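Local coordinates for conserved hypothetical protein (Pyrococcus furiosus, PDB 1Y81) that is of unknown function but has a Rossmann-like CoA-binding domain and carries coenzyme A, joined to it through a disulfide, at residues Ile73-Pro78 with Leu83-Glu88; Glu107-Leu112 with Tyr119-Cys124. All coordinates share one frame; numbering follows the deposited sequence.

Contact 1: residues Ile73-Pro78 with Leu83-Glu88. With COA (coenzyme A), chain C.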
loop_
_atom_site.group_PDB
_atom_site.type_symbol
_atom_site.label_atom_id
_atom_site.label_comp_id
_atom_site.label_asym_id
_atom_site.label_seq_id
_atom_site.Cartn_x
_atom_site.Cartn_y
_atom_site.Cartn_z
ATOM N N ILE A 73 -2.972 -0.479 -4.317
ATOM C CA ILE A 73 -2.466 -0.064 -3.005
ATOM C C ILE A 73 -1.640 -1.210 -2.435
ATOM O O ILE A 73 -2.166 -2.323 -2.257
ATOM C CB ILE A 73 -3.598 0.350 -2.047
ATOM C CG1 ILE A 73 -4.379 1.536 -2.646
ATOM C CG2 ILE A 73 -3.021 0.769 -0.685
ATOM C CD1 ILE A 73 -5.573 1.937 -1.847
ATOM N N VAL A 74 -0.347 -0.944 -2.193
ATOM C CA VAL A 74 0.585 -1.931 -1.624
ATOM C C VAL A 74 0.674 -1.731 -0.081
ATOM O O VAL A 74 0.900 -0.615 0.398
ATOM C CB VAL A 74 2.012 -1.873 -2.321
ATOM C CG1 VAL A 74 3.045 -2.801 -1.619
ATOM C CG2 VAL A 74 1.924 -2.218 -3.832
ATOM N N PHE A 75 0.481 -2.816 0.679
ATOM C CA PHE A 75 0.471 -2.757 2.147
ATOM C C PHE A 75 1.747 -3.352 2.730
ATOM O O PHE A 75 2.084 -4.518 2.449
ATOM C CB PHE A 75 -0.709 -3.542 2.731
ATOM C CG PHE A 75 -2.056 -2.920 2.478
ATOM C CD1 PHE A 75 -2.796 -2.398 3.539
ATOM C CD2 PHE A 75 -2.584 -2.863 1.176
ATOM C CE1 PHE A 75 -4.058 -1.821 3.306
ATOM C CE2 PHE A 75 -3.836 -2.274 0.937
ATOM C CZ PHE A 75 -4.566 -1.771 1.997
ATOM N N VAL A 76 2.455 -2.561 3.531
ATOM C CA VAL A 76 3.602 -3.069 4.283
ATOM C C VAL A 76 3.485 -2.671 5.793
ATOM O O VAL A 76 4.443 -2.178 6.428
ATOM C CB VAL A 76 4.935 -2.664 3.592
ATOM C CG1 VAL A 76 5.182 -1.166 3.710
ATOM C CG2 VAL A 76 6.131 -3.477 4.133
ATOM N N VAL A 77 2.286 -2.895 6.350
ATOM C CA VAL A 77 1.972 -2.632 7.754
ATOM C C VAL A 77 1.485 -3.945 8.411
ATOM O O VAL A 77 1.055 -4.855 7.688
ATOM C CB VAL A 77 0.863 -1.532 7.919
ATOM C CG1 VAL A 77 1.357 -0.206 7.404
ATOM C CG2 VAL A 77 -0.451 -1.917 7.178
ATOM N N PRO A 78 1.550 -4.034 9.763
ATOM C CA PRO A 78 1.024 -5.238 10.459
ATOM C C PRO A 78 -0.456 -5.483 10.114
ATOM O O PRO A 78 -1.192 -4.531 9.854
ATOM C CB PRO A 78 1.182 -4.886 11.936
ATOM C CG PRO A 78 2.249 -3.859 11.987
ATOM C CD PRO A 78 2.100 -3.054 10.724
ATOM N N LEU A 83 -6.056 -4.420 8.202
ATOM C CA LEU A 83 -7.505 -4.671 8.131
ATOM C C LEU A 83 -8.281 -3.341 8.110
ATOM O O LEU A 83 -9.160 -3.150 7.273
ATOM C CB LEU A 83 -7.981 -5.541 9.290
ATOM C CG LEU A 83 -9.458 -5.961 9.259
ATOM C CD1 LEU A 83 -9.772 -6.909 8.099
ATOM C CD2 LEU A 83 -9.818 -6.599 10.577
ATOM N N GLN A 84 -7.910 -2.428 9.015
ATOM C CA GLN A 84 -8.556 -1.106 9.127
ATOM C C GLN A 84 -8.382 -0.313 7.836
ATOM O O GLN A 84 -9.352 0.250 7.284
ATOM C CB GLN A 84 -7.965 -0.297 10.285
ATOM C CG GLN A 84 -8.004 -0.959 11.666
ATOM C CD GLN A 84 -6.925 -0.402 12.620
ATOM O OE1 GLN A 84 -6.293 0.632 12.345
ATOM N NE2 GLN A 84 -6.712 -1.094 13.739
ATOM N N VAL A 85 -7.143 -0.275 7.353
ATOM C CA VAL A 85 -6.810 0.473 6.139
ATOM C C VAL A 85 -7.488 -0.115 4.895
ATOM O O VAL A 85 -7.927 0.631 4.017
ATOM C CB VAL A 85 -5.277 0.597 5.953
ATOM C CG1 VAL A 85 -4.923 1.310 4.641
ATOM C CG2 VAL A 85 -4.666 1.324 7.154
ATOM N N ALA A 86 -7.577 -1.445 4.823
ATOM C CA ALA A 86 -8.228 -2.089 3.670
ATOM C C ALA A 86 -9.710 -1.745 3.619
ATOM O O ALA A 86 -10.245 -1.536 2.549
ATOM C CB ALA A 86 -8.013 -3.613 3.671
ATOM N N LYS A 87 -10.344 -1.659 4.793
ATOM C CA LYS A 87 -11.740 -1.209 4.901
ATOM C C LYS A 87 -11.889 0.227 4.358
ATOM O O LYS A 87 -12.778 0.500 3.529
ATOM C CB LYS A 87 -12.232 -1.304 6.344
ATOM C CG LYS A 87 -12.505 -2.730 6.822
ATOM N N GLU A 88 -10.984 1.117 4.785
ATOM C CA GLU A 88 -10.968 2.525 4.305
ATOM C C GLU A 88 -10.762 2.615 2.787
ATOM O O GLU A 88 -11.431 3.410 2.094
ATOM C CB GLU A 88 -9.867 3.328 5.006
ATOM C CG GLU A 88 -10.061 3.556 6.483
ATOM C CD GLU A 88 -8.763 3.954 7.191
ATOM O OE1 GLU A 88 -7.849 4.514 6.532
ATOM O OE2 GLU A 88 -8.650 3.696 8.414
HETATM N N1A COA C . -1.212 3.948 7.742
HETATM C C2A COA C . 0.013 4.041 7.130
HETATM N N3A COA C . 1.143 3.605 7.776
HETATM C C4A COA C . 1.053 3.118 9.042
HETATM C C5A COA C . -0.174 3.015 9.692
HETATM C C6A COA C . -1.321 3.435 9.033
HETATM N N6A COA C . -2.500 3.358 9.631
HETATM N N7A COA C . 0.046 2.472 10.915
HETATM C C8A COA C . 1.375 2.229 11.039
HETATM N N9A COA C . 2.002 2.629 9.891
HETATM C C1B COA C . 3.447 2.603 9.573
HETATM C C2B COA C . 4.330 2.486 10.816
HETATM O O2B COA C . 4.326 3.670 11.652
HETATM C C3B COA C . 5.652 2.143 10.117
HETATM O O3B COA C . 6.328 3.282 9.620
HETATM P P3B COA C . 7.392 4.099 10.541
HETATM O O7A COA C . 7.141 5.575 10.432
HETATM O O8A COA C . 8.741 3.739 10.030
HETATM O O9A COA C . 7.139 3.742 11.974
HETATM C C4B COA C . 5.238 1.306 8.899
HETATM O O4B COA C . 3.835 1.550 8.710
HETATM C C5B COA C . 5.510 -0.201 9.075
HETATM O O5B COA C . 4.841 -0.627 10.244
HETATM P P1A COA C . 5.627 -1.394 11.421
HETATM O O1A COA C . 4.723 -1.545 12.620
HETATM O O2A COA C . 6.942 -0.699 11.694
HETATM O O3A COA C . 5.823 -2.832 10.724
HETATM P P2A COA C . 7.231 -3.477 10.300
HETATM O O4A COA C . 8.045 -3.782 11.532
HETATM O O5A COA C . 8.015 -2.699 9.308
HETATM O O6A COA C . 6.771 -4.837 9.598
HETATM C CBP COA C . 5.387 -6.226 8.205
HETATM C CCP COA C . 6.004 -4.824 8.408
HETATM C CDP COA C . 4.546 -6.167 6.923
HETATM C CEP COA C . 4.457 -6.552 9.370
HETATM C CAP COA C . 6.492 -7.305 8.128
HETATM O OAP COA C . 5.922 -8.600 8.055
HETATM C C9P COA C . 7.292 -7.006 6.891
HETATM O O9P COA C . 8.427 -6.207 7.011
HETATM N N8P COA C . 6.814 -7.493 5.738
HETATM C C7P COA C . 7.371 -7.243 4.416
HETATM C C6P COA C . 8.556 -8.065 4.080
HETATM C C5P COA C . 8.946 -7.749 2.664
HETATM O O5P COA C . 8.490 -6.765 2.035
HETATM N N4P COA C . 9.815 -8.616 2.215
HETATM C C3P COA C . 10.406 -8.631 0.916
HETATM C C2P COA C . 10.181 -9.991 0.255
HETATM S S1P COA C . 8.405 -10.280 -0.041
#
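This contact lies in a beta-alpha-beta unit of the Rossmann-like fold, where strand 72-75 runs out at its C-terminal end and helix 79-91 turns back over the sheet. Phe75 and Val85 carry it, with Ala86 beside them. Phe75 CE1 lies 3.5 Å from Val85 CG1, and the methyl meets the ring obliquely. The side chains point in opposite directions and pass alongside each other. With CG of Phe75 anti to its carbonyl carbon (chi1 -70°), the ring reaches from the strand to the helix. The backbone N of Ala86 lies at the ring edge, 3.9 Å from Phe75 CE1. Ala86 CB is 4.3 Å from Phe75 CZ. The contact is apolar, and all three touching residues are buried. On the sheet side, Leu97 of strand 96-99 touches both Phe75 and Ala86, and the ring of Phe99 stacks on Phe75.

The two branches of Val85 do different work. CG1, anti to the backbone N (chi1 177°), takes the phenylalanine. CG2 turns to coenzyme A and lies 3.9 Å from N6A of the adenine. The loop after the strand lines the same ligand. Val77 CG1 packs 3.3 Å from O4B of the ribose, and Pro78 CG is 3.4 Å from O1A of a phosphate. The carbonyl O of Val76 approaches C5B at 3.5 Å. Pro78 is also the N-cap residue of helix 79-91. The turn that starts the helix therefore borders the nucleotide part of the ligand. A nucleotide held at the C-terminal ends of parallel strands is characteristic of the Rossmann fold.

Contact 2: residues Glu107-Leu112 with Tyr119-Cys124. With COA (coenzyme A), chain C.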
loop_
_atom_site.group_PDB
_atom_site.type_symbol
_atom_site.label_atom_id
_atom_site.label_comp_id
_atom_site.label_asym_id
_atom_site.label_seq_id
_atom_site.Cartn_x
_atom_site.Cartn_y
_atom_site.Cartn_z
ATOM N N GLU A 107 -8.458 -12.871 8.333
ATOM C CA GLU A 107 -9.503 -11.850 8.565
ATOM C C GLU A 107 -9.570 -10.834 7.423
ATOM O O GLU A 107 -10.661 -10.417 7.009
ATOM C CB GLU A 107 -9.330 -11.150 9.924
ATOM C CG GLU A 107 -10.473 -10.174 10.240
ATOM C CD GLU A 107 -10.576 -9.784 11.717
ATOM O OE1 GLU A 107 -9.603 -9.988 12.468
ATOM O OE2 GLU A 107 -11.646 -9.260 12.114
ATOM N N ILE A 108 -8.403 -10.442 6.911
ATOM C CA ILE A 108 -8.320 -9.584 5.736
ATOM C C ILE A 108 -8.853 -10.322 4.512
ATOM O O ILE A 108 -9.601 -9.762 3.711
ATOM C CB ILE A 108 -6.846 -9.112 5.493
ATOM C CG1 ILE A 108 -6.419 -8.116 6.585
ATOM C CG2 ILE A 108 -6.685 -8.536 4.109
ATOM C CD1 ILE A 108 -4.942 -7.718 6.523
ATOM N N ARG A 109 -8.475 -11.589 4.374
ATOM C CA ARG A 109 -8.942 -12.392 3.246
ATOM C C ARG A 109 -10.477 -12.444 3.262
ATOM O O ARG A 109 -11.110 -12.200 2.239
ATOM C CB ARG A 109 -8.356 -13.803 3.281
ATOM C CG ARG A 109 -8.410 -14.504 1.932
ATOM C CD ARG A 109 -8.222 -16.034 2.045
ATOM N NE ARG A 109 -6.905 -16.428 2.546
ATOM C CZ ARG A 109 -5.805 -16.517 1.798
ATOM N NH1 ARG A 109 -5.841 -16.222 0.501
ATOM N NH2 ARG A 109 -4.664 -16.891 2.356
ATOM N N ARG A 110 -11.042 -12.738 4.435
ATOM C CA ARG A 110 -12.501 -12.812 4.638
ATOM C C ARG A 110 -13.210 -11.523 4.208
ATOM O O ARG A 110 -14.202 -11.561 3.468
ATOM C CB ARG A 110 -12.817 -13.081 6.106
ATOM C CD ARG A 110 -12.885 -15.624 7.619
ATOM N NE ARG A 110 -12.391 -14.933 8.812
ATOM C CZ ARG A 110 -11.401 -15.377 9.587
ATOM N NH1 ARG A 110 -10.780 -16.518 9.301
ATOM N NH2 ARG A 110 -11.033 -14.676 10.651
ATOM N N PHE A 111 -12.686 -10.384 4.665
ATOM C CA PHE A 111 -13.264 -9.087 4.322
ATOM C C PHE A 111 -13.164 -8.785 2.813
ATOM O O PHE A 111 -14.124 -8.295 2.204
ATOM C CB PHE A 111 -12.614 -7.968 5.140
ATOM C CG PHE A 111 -12.862 -6.598 4.580
ATOM C CD1 PHE A 111 -14.096 -5.968 4.764
ATOM C CD2 PHE A 111 -11.874 -5.945 3.838
ATOM C CE1 PHE A 111 -14.336 -4.705 4.229
ATOM C CE2 PHE A 111 -12.106 -4.689 3.297
ATOM C CZ PHE A 111 -13.340 -4.065 3.493
ATOM N N LEU A 112 -11.999 -9.070 2.230
ATOM C CA LEU A 112 -11.744 -8.819 0.804
ATOM C C LEU A 112 -12.555 -9.709 -0.147
ATOM O O LEU A 112 -13.014 -9.240 -1.190
ATOM C CB LEU A 112 -10.256 -8.942 0.488
ATOM C CG LEU A 112 -9.321 -7.902 1.110
ATOM C CD1 LEU A 112 -7.901 -8.162 0.649
ATOM C CD2 LEU A 112 -9.765 -6.470 0.778
ATOM N N TYR A 119 -7.058 -8.881 -4.851
ATOM C CA TYR A 119 -5.993 -8.768 -3.856
ATOM C C TYR A 119 -4.882 -9.757 -4.130
ATOM O O TYR A 119 -5.070 -10.732 -4.869
ATOM C CB TYR A 119 -6.544 -8.968 -2.438
ATOM C CG TYR A 119 -6.985 -10.390 -2.135
ATOM C CD1 TYR A 119 -6.069 -11.346 -1.668
ATOM C CD2 TYR A 119 -8.314 -10.786 -2.328
ATOM C CE1 TYR A 119 -6.472 -12.665 -1.393
ATOM C CE2 TYR A 119 -8.728 -12.095 -2.056
ATOM C CZ TYR A 119 -7.803 -13.027 -1.591
ATOM O OH TYR A 119 -8.204 -14.321 -1.324
ATOM N N SER A 120 -3.727 -9.511 -3.512
ATOM C CA SER A 120 -2.581 -10.393 -3.626
ATOM C C SER A 120 -2.032 -10.673 -2.229
ATOM O O SER A 120 -1.811 -9.733 -1.432
ATOM C CB SER A 120 -1.514 -9.775 -4.536
ATOM O OG SER A 120 -0.387 -10.629 -4.687
ATOM N N PHE A 121 -1.868 -11.965 -1.919
ATOM C CA PHE A 121 -1.141 -12.427 -0.721
ATOM C C PHE A 121 0.104 -13.170 -1.187
ATOM O O PHE A 121 0.104 -13.765 -2.272
ATOM C CB PHE A 121 -1.981 -13.417 0.111
ATOM C CG PHE A 121 -3.050 -12.787 0.987
ATOM C CD1 PHE A 121 -3.423 -11.432 0.863
ATOM C CD2 PHE A 121 -3.716 -13.580 1.933
ATOM C CE1 PHE A 121 -4.432 -10.880 1.692
ATOM C CE2 PHE A 121 -4.716 -13.044 2.756
ATOM C CZ PHE A 121 -5.072 -11.680 2.633
ATOM N N GLY A 122 1.160 -13.134 -0.372
ATOM C CA GLY A 122 2.334 -14.016 -0.556
ATOM C C GLY A 122 3.277 -13.712 -1.699
ATOM O O GLY A 122 4.202 -14.493 -1.962
ATOM N N ARG A 123 3.048 -12.592 -2.385
ATOM C CA ARG A 123 3.875 -12.187 -3.525
ATOM C C ARG A 123 4.645 -10.916 -3.192
ATOM O O ARG A 123 4.100 -9.977 -2.588
ATOM C CB ARG A 123 3.031 -11.949 -4.777
ATOM C CG ARG A 123 2.470 -13.227 -5.422
ATOM C CD ARG A 123 2.049 -12.978 -6.866
ATOM N NE ARG A 123 0.836 -12.172 -6.969
ATOM C CZ ARG A 123 0.500 -11.449 -8.037
ATOM N NH1 ARG A 123 1.293 -11.410 -9.109
ATOM N NH2 ARG A 123 -0.632 -10.751 -8.031
ATOM N N CYS A 124 5.906 -10.902 -3.603
ATOM C CA CYS A 124 6.805 -9.807 -3.322
ATOM C C CYS A 124 6.770 -8.746 -4.448
ATOM O O CYS A 124 7.201 -9.021 -5.548
ATOM C CB CYS A 124 8.212 -10.373 -3.171
ATOM S SG CYS A 124 8.419 -11.443 -1.730
HETATM N N1A COA C . -1.212 3.948 7.742
HETATM C C2A COA C . 0.013 4.041 7.130
HETATM N N3A COA C . 1.143 3.605 7.776
HETATM C C4A COA C . 1.053 3.118 9.042
HETATM C C5A COA C . -0.174 3.015 9.692
HETATM C C6A COA C . -1.321 3.435 9.033
HETATM N N6A COA C . -2.500 3.358 9.631
HETATM N N7A COA C . 0.046 2.472 10.915
HETATM C C8A COA C . 1.375 2.229 11.039
HETATM N N9A COA C . 2.002 2.629 9.891
HETATM C C1B COA C . 3.447 2.603 9.573
HETATM C C2B COA C . 4.330 2.486 10.816
HETATM O O2B COA C . 4.326 3.670 11.652
HETATM C C3B COA C . 5.652 2.143 10.117
HETATM O O3B COA C . 6.328 3.282 9.620
HETATM P P3B COA C . 7.392 4.099 10.541
HETATM O O7A COA C . 7.141 5.575 10.432
HETATM O O8A COA C . 8.741 3.739 10.030
HETATM O O9A COA C . 7.139 3.742 11.974
HETATM C C4B COA C . 5.238 1.306 8.899
HETATM O O4B COA C . 3.835 1.550 8.710
HETATM C C5B COA C . 5.510 -0.201 9.075
HETATM O O5B COA C . 4.841 -0.627 10.244
HETATM P P1A COA C . 5.627 -1.394 11.421
HETATM O O1A COA C . 4.723 -1.545 12.620
HETATM O O2A COA C . 6.942 -0.699 11.694
HETATM O O3A COA C . 5.823 -2.832 10.724
HETATM P P2A COA C . 7.231 -3.477 10.300
HETATM O O4A COA C . 8.045 -3.782 11.532
HETATM O O5A COA C . 8.015 -2.699 9.308
HETATM O O6A COA C . 6.771 -4.837 9.598
HETATM C CBP COA C . 5.387 -6.226 8.205
HETATM C CCP COA C . 6.004 -4.824 8.408
HETATM C CDP COA C . 4.546 -6.167 6.923
HETATM C CEP COA C . 4.457 -6.552 9.370
HETATM C CAP COA C . 6.492 -7.305 8.128
HETATM O OAP COA C . 5.922 -8.600 8.055
HETATM C C9P COA C . 7.292 -7.006 6.891
HETATM O O9P COA C . 8.427 -6.207 7.011
HETATM N N8P COA C . 6.814 -7.493 5.738
HETATM C C7P COA C . 7.371 -7.243 4.416
HETATM C C6P COA C . 8.556 -8.065 4.080
HETATM C C5P COA C . 8.946 -7.749 2.664
HETATM O O5P COA C . 8.490 -6.765 2.035
HETATM N N4P COA C . 9.815 -8.616 2.215
HETATM C C3P COA C . 10.406 -8.631 0.916
HETATM C C2P COA C . 10.181 -9.991 0.255
HETATM S S1P COA C . 8.405 -10.280 -0.041
#
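Helix 106-115 packs here on strand 118-120 and the loop after it, in the beta-alpha-beta unit that ends at an outermost strand of the parallel sheet. Leu112 CD1 sits 3.5 Å from Tyr119 CB and reaches the ring obliquely. Nearer the start of the helix, Ile108 CG2 meets the edge of Phe121, 3.8 Å from CZ.

Arg109 spans both aromatic residues. Its CG is 3.3 Å from Tyr119 OH. The chain then bends at chi3 (-64°), and the edge of the Phe121 ring, at CD2, lies over one guanidinium face, off toward its rim and 3.5 Å from Arg109 NH2. The guanidinium and Phe121 ring planes are 58° apart, so this is not a parallel stack. Glu106 takes Arg109 NE in a salt bridge, and Tyr119 OH is hydrogen-bonded to Glu113, so the polar ends are held from the helix. Tyr119 CE1 lies over the centre of one face of Phe121.

Farther along, Cys124 SG is bonded to S1P of coenzyme A at 2.1 Å, a disulfide. Cys124 is also the N-cap residue of helix 125-128. Helix packing beside an edge strand, with the following loop running to the ligand, fits a Rossmann-like CoA-binding domain.

How the contacts relate
From the N terminus, strand 16-20 comes first in the chain and lies beside strand 72-75 in the sheet. Contact 1 then closes the short loop between strand 72-75 and helix 79-91. Strand 96-99 follows, and contact 2 closes the later turn from helix 106-115 to strand 118-120. The two are in series and neither nest nor cross. Strand 96-99 lies between the strands of both contacts. The two helices also pack directly: Leu83 meets Glu107 and Ile108, and Lys87 meets Phe111. Both contacts reach coenzyme A, contact 1 at the nucleotide part and contact 2 at the sulfur end.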